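Local coordinates for protein GH3 beta-N-acetylglucosaminidase (PDB 6K5J) that removes N-acetylglucosamine units from substrates by hydrolysing beta-N-acetylglucosaminide bonds, as a family 3 glycoside hydrolase, at residues 227-239 / 243-255. Sequence-based numbering, arbitrary orientation.
Sequences VMTAHVLFPAVEP and PATLSSNVIEGLL
Thr-229 and His-231 meet Thr-245, and Glu-238 meets Ser-247, in a largely buried, mixed polar and apolar contact within one beta-alpha-beta unit of the TIM-barrel-type domain, where the loop leaving strand 226-229 folds against the turn entering helix 249-258. Thr-245 OG1 is the hub, hydrogen-bonded to Thr-229 OG1 (2.7 Å) and His-231 ND1 (2.7 Å). It meets the imidazole at its edge, near the ring plane, which helps fix the ring's rotation; NE2 bonds to the modified residue at position 269, and this side chain lies about 7 Å from a bound N-acetylglucosamine. Small Ala-244 fits where the segments come close, CB against Ala-230 O and N bonding Val-232 O (2.9 Å).

Ser-247 OG donates to the anti lone pair of Glu-238 OE2 (2.7 Å) and accepts from Val-250 N (3.0 Å), capping the helix. Glu-238 reaches it by bending at chi2 (55°). Asn-249 ND2 bonds Val-237 O (2.8 Å) in the carbonyl plane. Branched Val-237 turns CG1 onto Val-250 CG2 (3.8 Å) and Leu-254 CD2. Near the strand's start, Val-227 CG1 and Leu-255 CD2 meet tip to tip, both residues against Phe-184 of strand 178-184, while strand 264-266 pairs with 226-229 and Ile-251 packs on helix 281-291.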
loop_
_atom_site.group_PDB
_atom_site.type_symbol
_atom_site.label_atom_id
_atom_site.label_comp_id
_atom_site.label_asym_id
_atom_site.label_seq_id
_atom_site.Cartn_x
_atom_site.Cartn_y
_atom_site.Cartn_z
ATOM N N VAL A 227 -11.766 3.371 8.513
ATOM C CA VAL A 227 -10.467 3.787 9.034
ATOM C C VAL A 227 -9.788 2.540 9.605
ATOM O O VAL A 227 -10.403 1.800 10.384
ATOM C CB VAL A 227 -10.621 4.880 10.118
ATOM C CG1 VAL A 227 -9.269 5.244 10.760
ATOM C CG2 VAL A 227 -11.299 6.136 9.544
ATOM N N MET A 228 -8.535 2.297 9.210
ATOM C CA MET A 228 -7.738 1.210 9.773
ATOM C C MET A 228 -6.734 1.763 10.779
ATOM O O MET A 228 -6.108 2.800 10.541
ATOM C CB MET A 228 -6.998 0.431 8.676
ATOM C CG MET A 228 -5.978 -0.592 9.208
ATOM S SD MET A 228 -5.093 -1.462 7.883
ATOM C CE MET A 228 -6.371 -2.556 7.269
ATOM N N THR A 229 -6.564 1.055 11.895
ATOM C CA THR A 229 -5.687 1.520 12.960
ATOM C C THR A 229 -4.233 1.128 12.691
ATOM O O THR A 229 -3.931 0.318 11.806
ATOM C CB THR A 229 -6.136 0.949 14.314
ATOM O OG1 THR A 229 -5.960 -0.470 14.309
ATOM C CG2 THR A 229 -7.589 1.261 14.572
ATOM N N ALA A 230 -3.326 1.712 13.484
ATOM C CA ALA A 230 -1.908 1.368 13.497
ATOM C C ALA A 230 -1.546 0.633 14.785
ATOM O O ALA A 230 -1.982 1.027 15.874
ATOM C CB ALA A 230 -1.045 2.626 13.388
ATOM N N HIS A 231 -0.729 -0.420 14.661
ATOM C CA HIS A 231 -0.204 -1.149 15.821
ATOM C C HIS A 231 0.995 -0.401 16.413
ATOM O O HIS A 231 2.110 -0.919 16.485
ATOM C CB HIS A 231 0.224 -2.561 15.443
ATOM C CG HIS A 231 -0.854 -3.424 14.851
ATOM N ND1 HIS A 231 -2.185 -3.342 15.215
ATOM C CD2 HIS A 231 -0.776 -4.416 13.933
ATOM C CE1 HIS A 231 -2.879 -4.241 14.537
ATOM N NE2 HIS A 231 -2.046 -4.911 13.757
ATOM N N VAL A 232 0.754 0.839 16.837
ATOM C CA VAL A 232 1.816 1.755 17.244
ATOM C C VAL A 232 1.412 2.429 18.552
ATOM O O VAL A 232 0.241 2.768 18.748
ATOM C CB VAL A 232 2.095 2.791 16.125
ATOM C CG1 VAL A 232 3.048 3.902 16.593
ATOM C CG2 VAL A 232 2.636 2.082 14.870
ATOM N N LEU A 233 2.374 2.590 19.463
ATOM C CA LEU A 233 2.132 3.283 20.725
ATOM C C LEU A 233 2.188 4.794 20.537
ATOM O O LEU A 233 3.105 5.318 19.897
ATOM C CB LEU A 233 3.174 2.880 21.768
ATOM C CG LEU A 233 3.297 1.382 22.024
ATOM C CD1 LEU A 233 4.592 1.085 22.769
ATOM C CD2 LEU A 233 2.088 0.930 22.825
ATOM N N PHE A 234 1.213 5.492 21.124
ATOM C CA PHE A 234 1.156 6.956 21.137
ATOM C C PHE A 234 0.995 7.406 22.587
ATOM O O PHE A 234 -0.124 7.666 23.047
ATOM C CB PHE A 234 0.011 7.482 20.263
ATOM C CG PHE A 234 0.180 7.185 18.788
ATOM C CD1 PHE A 234 -0.197 5.952 18.272
ATOM C CD2 PHE A 234 0.724 8.131 17.934
ATOM C CE1 PHE A 234 -0.033 5.664 16.922
ATOM C CE2 PHE A 234 0.897 7.855 16.588
ATOM C CZ PHE A 234 0.514 6.620 16.078
ATOM N N PRO A 235 2.096 7.511 23.335
ATOM C CA PRO A 235 1.988 7.868 24.764
ATOM C C PRO A 235 1.306 9.198 25.042
ATOM O O PRO A 235 0.800 9.379 26.155
ATOM C CB PRO A 235 3.450 7.891 25.239
ATOM C CG PRO A 235 4.284 7.905 23.977
ATOM C CD PRO A 235 3.478 7.183 22.949
ATOM N N ALA A 236 1.283 10.145 24.097
ATOM C CA ALA A 236 0.563 11.393 24.347
ATOM C C ALA A 236 -0.944 11.186 24.399
ATOM O O ALA A 236 -1.658 12.037 24.945
ATOM C CB ALA A 236 0.893 12.440 23.278
ATOM N N VAL A 237 -1.436 10.089 23.831
ATOM C CA VAL A 237 -2.852 9.764 23.831
ATOM C C VAL A 237 -3.166 8.634 24.800
ATOM O O VAL A 237 -4.157 8.698 25.531
ATOM C CB VAL A 237 -3.339 9.412 22.406
ATOM C CG1 VAL A 237 -4.856 9.203 22.398
ATOM C CG2 VAL A 237 -2.953 10.501 21.431
ATOM N N GLU A 238 -2.332 7.601 24.821
ATOM C CA GLU A 238 -2.576 6.393 25.605
ATOM C C GLU A 238 -1.431 6.187 26.586
ATOM O O GLU A 238 -0.306 5.854 26.164
ATOM C CB GLU A 238 -2.723 5.181 24.689
ATOM C CG GLU A 238 -2.829 3.845 25.404
ATOM C CD GLU A 238 -3.962 3.819 26.423
ATOM O OE1 GLU A 238 -3.666 3.782 27.637
ATOM O OE2 GLU A 238 -5.145 3.839 26.010
ATOM N N PRO A 239 -1.657 6.388 27.885
ATOM C CA PRO A 239 -0.573 6.181 28.860
ATOM C C PRO A 239 -0.173 4.729 29.024
ATOM O O PRO A 239 0.989 4.461 29.351
ATOM C CB PRO A 239 -1.156 6.744 30.166
ATOM C CG PRO A 239 -2.316 7.596 29.746
ATOM C CD PRO A 239 -2.862 6.962 28.504
ATOM N N PRO A 243 -0.973 -0.462 21.902
ATOM C CA PRO A 243 -0.965 0.206 20.593
ATOM C C PRO A 243 -2.344 0.774 20.287
ATOM O O PRO A 243 -3.346 0.400 20.904
ATOM C CB PRO A 243 -0.582 -0.916 19.622
ATOM C CG PRO A 243 -1.036 -2.164 20.294
ATOM C CD PRO A 243 -0.895 -1.930 21.783
ATOM N N ALA A 244 -2.385 1.699 19.324
ATOM C CA ALA A 244 -3.643 2.358 18.978
ATOM C C ALA A 244 -4.751 1.345 18.710
ATOM O O ALA A 244 -5.902 1.559 19.097
ATOM C CB ALA A 244 -3.446 3.259 17.757
ATOM N N THR A 245 -4.411 0.228 18.057
ATOM C CA THR A 245 -5.382 -0.821 17.760
ATOM C C THR A 245 -6.102 -1.324 19.004
ATOM O O THR A 245 -7.270 -1.717 18.925
ATOM C CB THR A 245 -4.670 -1.992 17.077
ATOM O OG1 THR A 245 -4.039 -1.518 15.885
ATOM C CG2 THR A 245 -5.649 -3.115 16.721
ATOM N N LEU A 246 -5.424 -1.343 20.150
ATOM C CA LEU A 246 -5.972 -1.886 21.385
ATOM C C LEU A 246 -6.271 -0.817 22.433
ATOM O O LEU A 246 -6.489 -1.155 23.600
ATOM C CB LEU A 246 -5.006 -2.929 21.966
ATOM C CG LEU A 246 -4.562 -4.021 20.988
ATOM C CD1 LEU A 246 -3.702 -5.079 21.679
ATOM C CD2 LEU A 246 -5.768 -4.678 20.306
ATOM N N SER A 247 -6.301 0.455 22.051
ATOM C CA SER A 247 -6.407 1.562 22.997
ATOM C C SER A 247 -7.769 2.234 22.891
ATOM O O SER A 247 -8.089 2.842 21.860
ATOM C CB SER A 247 -5.314 2.594 22.735
ATOM O OG SER A 247 -5.625 3.809 23.383
ATOM N N SER A 248 -8.565 2.158 23.965
ATOM C CA SER A 248 -9.815 2.913 23.952
ATOM C C SER A 248 -9.550 4.413 23.899
ATOM O O SER A 248 -10.348 5.155 23.322
ATOM C CB SER A 248 -10.684 2.537 25.162
ATOM O OG SER A 248 -9.972 2.698 26.373
ATOM N N ASN A 249 -8.421 4.874 24.453
ATOM C CA ASN A 249 -8.076 6.295 24.353
ATOM C C ASN A 249 -7.940 6.742 22.904
ATOM O O ASN A 249 -8.399 7.832 22.535
ATOM C CB ASN A 249 -6.780 6.588 25.104
ATOM C CG ASN A 249 -7.011 6.819 26.582
ATOM O OD1 ASN A 249 -8.038 6.420 27.123
ATOM N ND2 ASN A 249 -6.052 7.449 27.241
ATOM N N VAL A 250 -7.303 5.921 22.066
ATOM C CA VAL A 250 -7.105 6.305 20.671
ATOM C C VAL A 250 -8.388 6.127 19.866
ATOM O O VAL A 250 -8.738 6.984 19.046
ATOM C CB VAL A 250 -5.938 5.511 20.046
ATOM C CG1 VAL A 250 -5.758 5.901 18.574
ATOM C CG2 VAL A 250 -4.646 5.747 20.817
ATOM N N ILE A 251 -9.103 5.020 20.061
ATOM C CA ILE A 251 -10.234 4.728 19.184
ATOM C C ILE A 251 -11.511 5.369 19.724
ATOM O O ILE A 251 -12.068 6.278 19.097
ATOM C CB ILE A 251 -10.410 3.215 18.971
ATOM C CG1 ILE A 251 -9.157 2.624 18.308
ATOM C CG2 ILE A 251 -11.610 2.952 18.094
ATOM C CD1 ILE A 251 -9.238 1.129 18.055
ATOM N N GLU A 252 -12.006 4.901 20.878
ATOM C CA GLU A 252 -13.232 5.497 21.409
ATOM C C GLU A 252 -13.022 6.962 21.752
ATOM O O GLU A 252 -13.890 7.800 21.489
ATOM C CB GLU A 252 -13.721 4.745 22.654
ATOM C CG GLU A 252 -14.405 3.412 22.386
ATOM C CD GLU A 252 -15.680 3.506 21.551
ATOM O OE1 GLU A 252 -16.209 4.622 21.348
ATOM O OE2 GLU A 252 -16.164 2.437 21.101
ATOM N N GLY A 253 -11.886 7.287 22.352
ATOM C CA GLY A 253 -11.644 8.642 22.801
ATOM C C GLY A 253 -11.368 9.604 21.669
ATOM O O GLY A 253 -12.120 10.556 21.449
ATOM N N LEU A 254 -10.296 9.344 20.923
ATOM C CA LEU A 254 -9.826 10.311 19.941
ATOM C C LEU A 254 -10.585 10.191 18.623
ATOM O O LEU A 254 -11.120 11.184 18.118
ATOM C CB LEU A 254 -8.323 10.126 19.741
ATOM C CG LEU A 254 -7.577 10.921 18.675
ATOM C CD1 LEU A 254 -7.689 12.412 18.934
ATOM C CD2 LEU A 254 -6.114 10.484 18.661
ATOM N N LEU A 255 -10.643 8.984 18.049
ATOM C CA LEU A 255 -11.262 8.814 16.734
ATOM C C LEU A 255 -12.780 8.976 16.803
ATOM O O LEU A 255 -13.370 9.732 16.022
ATOM C CB LEU A 255 -10.898 7.441 16.165
ATOM C CG LEU A 255 -11.491 7.032 14.810
ATOM C CD1 LEU A 255 -11.257 8.113 13.745
ATOM C CD2 LEU A 255 -10.847 5.708 14.371
HETATM O O HOH W 1 -7.215 3.284 27.540
#